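Local coordinates for protein vestitone reductase (Medicago sativa, PDB 2P4H) that catalyses the stereospecific, NADPH-dependent reduction of (3R)-vestitone to the isoflavanol DMI, the penultimate step in making the phytoalexin medicarpin, at residues I235-N240 / K292-A297; G126-F131 / G244-C249. All blocks are in the same frame, centred on the assembly; numbering follows the deposited sequence.

From the N terminus, the chain first reaches 126-131, the loop that follows strand 119-125. It then passes through helix 227-239, which supplies 235-240. Strand 245-248, in 244-249, comes next, and interaction 2 closes there across 112 intervening residues. Helix 292-296 lies later still, and its 292-297 segment closes interaction 1 over 51 residues. The segments alternate along the chain, so the two loops cross. Interaction 1 joins a helix beside the parallel sheet to a short helix near its edge. Interaction 2 joins the outermost strand to the loop after a more central one. They meet where K293 NZ bonds to R246 O.

Interaction 1: residues I235-N240 / K292-A297; sequences IYLLEN and KKLVDA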
loop_
_atom_site.group_PDB
_atom_site.type_symbol
_atom_site.label_atom_id
_atom_site.label_comp_id
_atom_site.label_asym_id
_atom_site.label_seq_id
_atom_site.Cartn_x
_atom_site.Cartn_y
_atom_site.Cartn_z
ATOM N N ILE A 235 -5.437 -8.049 8.027
ATOM C CA ILE A 235 -6.295 -8.836 8.900
ATOM C C ILE A 235 -5.468 -9.780 9.771
ATOM O O ILE A 235 -5.741 -9.938 10.960
ATOM C CB ILE A 235 -7.331 -9.625 8.068
ATOM C CG1 ILE A 235 -8.279 -8.640 7.375
ATOM C CG2 ILE A 235 -8.117 -10.577 8.966
ATOM C CD1 ILE A 235 -9.285 -9.292 6.438
ATOM N N TYR A 236 -4.443 -10.390 9.186
ATOM C CA TYR A 236 -3.584 -11.301 9.932
ATOM C C TYR A 236 -2.907 -10.600 11.111
ATOM O O TYR A 236 -2.914 -11.100 12.239
ATOM C CB TYR A 236 -2.506 -11.893 9.017
ATOM C CG TYR A 236 -1.613 -12.884 9.727
ATOM C CD1 TYR A 236 -2.000 -14.217 9.873
ATOM C CD2 TYR A 236 -0.416 -12.476 10.310
ATOM C CE1 TYR A 236 -1.217 -15.116 10.586
ATOM C CE2 TYR A 236 0.377 -13.367 11.031
ATOM C CZ TYR A 236 -0.030 -14.686 11.164
ATOM O OH TYR A 236 0.753 -15.570 11.868
ATOM N N LEU A 237 -2.320 -9.437 10.852
ATOM C CA LEU A 237 -1.627 -8.693 11.896
ATOM C C LEU A 237 -2.579 -8.121 12.943
ATOM O O LEU A 237 -2.176 -7.848 14.073
ATOM C CB LEU A 237 -0.772 -7.594 11.263
ATOM C CG LEU A 237 0.371 -8.175 10.421
ATOM C CD1 LEU A 237 1.024 -7.081 9.591
ATOM C CD2 LEU A 237 1.388 -8.849 11.335
ATOM N N LEU A 238 -3.840 -7.939 12.570
ATOM C CA LEU A 238 -4.832 -7.440 13.513
ATOM C C LEU A 238 -5.270 -8.575 14.441
ATOM O O LEU A 238 -5.466 -8.365 15.639
ATOM C CB LEU A 238 -6.061 -6.909 12.769
ATOM C CG LEU A 238 -7.307 -6.646 13.627
ATOM C CD1 LEU A 238 -7.047 -5.499 14.590
ATOM C CD2 LEU A 238 -8.488 -6.326 12.724
ATOM N N GLU A 239 -5.408 -9.774 13.879
ATOM C CA GLU A 239 -5.870 -10.942 14.631
ATOM C C GLU A 239 -4.797 -11.741 15.366
ATOM O O GLU A 239 -5.107 -12.485 16.298
ATOM C CB GLU A 239 -6.634 -11.891 13.698
ATOM C CG GLU A 239 -7.781 -11.243 12.932
ATOM C CD GLU A 239 -8.538 -12.230 12.054
ATOM O OE1 GLU A 239 -7.919 -13.208 11.576
ATOM O OE2 GLU A 239 -9.748 -12.023 11.826
ATOM N N ASN A 240 -3.545 -11.601 14.949
ATOM C CA ASN A 240 -2.445 -12.332 15.573
ATOM C C ASN A 240 -1.487 -11.384 16.280
ATOM O O ASN A 240 -0.894 -10.497 15.661
ATOM C CB ASN A 240 -1.715 -13.154 14.511
ATOM C CG ASN A 240 -2.603 -14.223 13.901
ATOM O OD1 ASN A 240 -2.709 -15.334 14.425
ATOM N ND2 ASN A 240 -3.263 -13.887 12.800
ATOM N N LYS A 292 10.941 -12.042 4.674
ATOM C CA LYS A 292 11.151 -13.152 5.595
ATOM C C LYS A 292 10.567 -12.876 6.987
ATOM O O LYS A 292 10.005 -13.773 7.609
ATOM C CB LYS A 292 12.650 -13.449 5.707
ATOM C CG LYS A 292 13.008 -14.528 6.717
ATOM C CD LYS A 292 14.494 -14.853 6.649
ATOM C CE LYS A 292 14.902 -15.873 7.704
ATOM N NZ LYS A 292 14.730 -15.341 9.085
ATOM N N LYS A 293 10.679 -11.642 7.477
ATOM C CA LYS A 293 10.152 -11.326 8.806
ATOM C C LYS A 293 8.655 -11.611 8.918
ATOM O O LYS A 293 8.196 -12.217 9.893
ATOM C CB LYS A 293 10.433 -9.862 9.153
ATOM C CG LYS A 293 10.072 -9.483 10.582
ATOM C CD LYS A 293 10.298 -7.996 10.822
ATOM C CE LYS A 293 9.914 -7.587 12.241
ATOM N NZ LYS A 293 10.143 -6.128 12.477
ATOM N N LEU A 294 7.891 -11.182 7.921
ATOM C CA LEU A 294 6.451 -11.403 7.937
ATOM C C LEU A 294 6.104 -12.890 7.824
ATOM O O LEU A 294 5.179 -13.367 8.480
ATOM C CB LEU A 294 5.788 -10.609 6.806
ATOM C CG LEU A 294 4.265 -10.703 6.668
ATOM C CD1 LEU A 294 3.591 -10.313 7.973
ATOM C CD2 LEU A 294 3.807 -9.791 5.541
ATOM N N VAL A 295 6.844 -13.618 6.995
ATOM C CA VAL A 295 6.596 -15.045 6.834
ATOM C C VAL A 295 6.980 -15.786 8.121
ATOM O O VAL A 295 6.285 -16.721 8.529
ATOM C CB VAL A 295 7.377 -15.609 5.621
ATOM C CG1 VAL A 295 7.254 -17.131 5.573
ATOM C CG2 VAL A 295 6.825 -15.006 4.330
ATOM N N ASP A 296 8.073 -15.362 8.760
ATOM C CA ASP A 296 8.518 -15.974 10.017
ATOM C C ASP A 296 7.454 -15.753 11.090
ATOM O O ASP A 296 7.358 -16.524 12.046
ATOM C CB ASP A 296 9.827 -15.345 10.526
ATOM C CG ASP A 296 11.065 -15.872 9.824
ATOM O OD1 ASP A 296 10.980 -16.886 9.105
ATOM O OD2 ASP A 296 12.144 -15.264 10.021
ATOM N N ALA A 297 6.667 -14.691 10.935
ATOM C CA ALA A 297 5.620 -14.366 11.893
ATOM C C ALA A 297 4.379 -15.222 11.698
ATOM O O ALA A 297 3.429 -15.120 12.472
ATOM C CB ALA A 297 5.257 -12.886 11.802
#
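The Y236 ring points its hydroxyl edge at the end of segment 292-297. A297 O lies at that edge, near the ring plane. On one face sits N240 ND2, 3.2 Å above the ring plane and displaced toward the rim. The bond across the contact runs from Y236 OH to A297 O, at 2.8 Å. At the carbonyl the C=O...donor angle is 126°, and the hydroxyl is tilted 23° from the carbonyl plane. The ring carbons follow less closely, with Y236 CZ 3.7 Å from A297 O. A trans first torsion (chi1 -178°) swings the Y236 ring away from its own backbone N and out from helix 227-239 toward A297.

N240 is the first residue past that helix to leave helical backbone angles. Its side chain folds back, and N240 ND2 donates to Y236 O at 2.9 Å. N240 N also donates to Y236 O, at 2.8 Å. Two bonds from one residue therefore grip this carbonyl at the helix end and keep the amide over the ring.

Helix 227-239 packs beside the parallel sheet of the Rossmann-type fold. L237 lies on the sheet side, touching I121 of strand 119-125 and V183 and L185 of strand 182-187. Its outer methyl also reaches the second helix, with L237 CD2 4.3 Å from L294 CD1. That is a loose apolar touch between branch ends, and both leucines are buried.

Helix 292-296 also meets the edge strand, where K293 makes a cation-pi contact with Y247.

Interaction 2: residues G126-F131 / G244-C249; sequences GSAVSF and GGRYNC
V129 and R246 run past each other in opposite directions, and a methyl of one meets the guanidinium end of the other. V129 CG1 is 3.2 Å from R246 NH2, a tight approach. The same methyl is 4.0 Å from R246 CZ and 4.0 Å from R246 NH1. It comes obliquely to the guanidinium. V129 CG1 stands beside the backbone N and anti to the carbonyl carbon (chi1 -58°), with CG2 in the more hindered place between the two. The R246 chain is extended at chi2 and bends at chi3 (79°), which turns the guanidinium as it nears the loop. A128 adds a looser contact, with A128 O 4.2 Å from R246 NH2. All three touching residues are buried.

The polar end of R246 is held by outside partners. R246 NE forms a salt bridge with E168 of helix 158-177, and R246 NH1 bonds to the carbonyls of E141 and D143. W144 adds a cation-pi contact. The charge is probably balanced by E168, and V129 supplies an apolar neighbour.

Strand 245-248 is the outermost strand at one end of the parallel seven-stranded Rossmann-type sheet, next to strand 182-187. Segment 126-131 follows strand 119-125, the neighbour of strand 182-187 on its other side. Strand 182-187 lies between, and R246 touches T184 and I186 on its way to the loop. The A128 side chain is about 8 Å from that of Y160, which probably binds NADP(+), as in related reductases.

The loop turns tightly from G126 to S130, with helical backbone angles at 126-128. G126 O accepts from S130 N at 2.9 Å and from V129 N at 3.1 Å. S130 OG is a third donor, at 2.8 Å from G126 O, and it lies above the carbonyl plane, 45° out of it.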
loop_
_atom_site.group_PDB
_atom_site.type_symbol
_atom_site.label_atom_id
_atom_site.label_comp_id
_atom_site.label_asym_id
_atom_site.label_seq_id
_atom_site.Cartn_x
_atom_site.Cartn_y
_atom_site.Cartn_z
ATOM N N GLY A 126 7.813 1.328 -0.308
ATOM C CA GLY A 126 9.181 0.959 -0.617
ATOM C C GLY A 126 10.039 2.205 -0.756
ATOM O O GLY A 126 11.262 2.144 -0.635
ATOM N N SER A 127 9.402 3.347 -1.006
ATOM C CA SER A 127 10.143 4.597 -1.142
ATOM C C SER A 127 10.745 5.015 0.199
ATOM O O SER A 127 11.661 5.835 0.245
ATOM C CB SER A 127 9.230 5.710 -1.661
ATOM O OG SER A 127 8.187 5.975 -0.745
ATOM N N ALA A 128 10.231 4.453 1.290
ATOM C CA ALA A 128 10.739 4.773 2.622
ATOM C C ALA A 128 12.004 3.987 2.967
ATOM O O ALA A 128 12.624 4.226 4.010
ATOM C CB ALA A 128 9.658 4.512 3.676
ATOM N N VAL A 129 12.391 3.053 2.099
ATOM C CA VAL A 129 13.589 2.249 2.340
ATOM C C VAL A 129 14.567 2.185 1.168
ATOM O O VAL A 129 15.758 1.943 1.368
ATOM C CB VAL A 129 13.237 0.770 2.709
ATOM C CG1 VAL A 129 12.345 0.731 3.939
ATOM C CG2 VAL A 129 12.566 0.069 1.531
ATOM N N SER A 130 14.065 2.410 -0.045
ATOM C CA SER A 130 14.877 2.289 -1.257
ATOM C C SER A 130 15.888 3.376 -1.613
ATOM O O SER A 130 16.754 3.151 -2.459
ATOM C CB SER A 130 13.950 2.059 -2.453
ATOM O OG SER A 130 13.147 0.906 -2.250
ATOM N N PHE A 131 15.790 4.542 -0.984
ATOM C CA PHE A 131 16.720 5.628 -1.278
ATOM C C PHE A 131 17.704 5.814 -0.129
ATOM O O PHE A 131 17.809 6.903 0.435
ATOM C CB PHE A 131 15.958 6.935 -1.520
ATOM C CG PHE A 131 15.023 6.889 -2.698
ATOM C CD1 PHE A 131 13.720 6.415 -2.560
ATOM C CD2 PHE A 131 15.448 7.323 -3.952
ATOM C CE1 PHE A 131 12.856 6.375 -3.652
ATOM C CE2 PHE A 131 14.593 7.287 -5.049
ATOM C CZ PHE A 131 13.294 6.812 -4.900
ATOM N N GLY A 244 4.871 -5.846 17.286
ATOM C CA GLY A 244 4.566 -4.657 16.519
ATOM C C GLY A 244 5.868 -4.226 15.867
ATOM O O GLY A 244 6.923 -4.794 16.155
ATOM N N GLY A 245 5.802 -3.233 14.990
ATOM C CA GLY A 245 6.997 -2.765 14.312
ATOM C C GLY A 245 6.827 -2.774 12.805
ATOM O O GLY A 245 5.698 -2.828 12.303
ATOM N N ARG A 246 7.944 -2.732 12.082
ATOM C CA ARG A 246 7.921 -2.711 10.620
ATOM C C ARG A 246 7.913 -4.101 9.994
ATOM O O ARG A 246 8.586 -5.012 10.471
ATOM C CB ARG A 246 9.152 -1.991 10.067
ATOM C CG ARG A 246 9.531 -0.689 10.731
ATOM C CD ARG A 246 10.757 -0.131 10.032
ATOM N NE ARG A 246 10.426 0.534 8.774
ATOM C CZ ARG A 246 11.302 0.804 7.811
ATOM N NH1 ARG A 246 12.576 0.449 7.938
ATOM N NH2 ARG A 246 10.917 1.478 6.737
ATOM N N TYR A 247 7.169 -4.243 8.903
ATOM C CA TYR A 247 7.113 -5.502 8.170
ATOM C C TYR A 247 7.072 -5.250 6.672
ATOM O O TYR A 247 6.160 -4.579 6.175
ATOM C CB TYR A 247 5.864 -6.312 8.535
ATOM C CG TYR A 247 5.897 -6.964 9.895
ATOM C CD1 TYR A 247 6.394 -8.256 10.061
ATOM C CD2 TYR A 247 5.442 -6.281 11.018
ATOM C CE1 TYR A 247 6.437 -8.851 11.316
ATOM C CE2 TYR A 247 5.481 -6.864 12.283
ATOM C CZ TYR A 247 5.981 -8.149 12.421
ATOM O OH TYR A 247 6.040 -8.724 13.670
ATOM N N ASN A 248 8.065 -5.763 5.955
ATOM C CA ASN A 248 8.058 -5.666 4.499
ATOM C C ASN A 248 6.927 -6.600 4.069
ATOM O O ASN A 248 6.725 -7.654 4.678
ATOM C CB ASN A 248 9.355 -6.213 3.887
ATOM C CG ASN A 248 10.475 -5.196 3.843
ATOM O OD1 ASN A 248 10.242 -3.988 3.831
ATOM N ND2 ASN A 248 11.710 -5.688 3.789
ATOM N N CYS A 249 6.190 -6.221 3.033
ATOM C CA CYS A 249 5.108 -7.062 2.509
ATOM C C CYS A 249 5.326 -7.001 1.000
ATOM O O CYS A 249 4.554 -6.389 0.253
ATOM C CB CYS A 249 3.754 -6.479 2.903
ATOM S SG CYS A 249 2.366 -7.549 2.505
#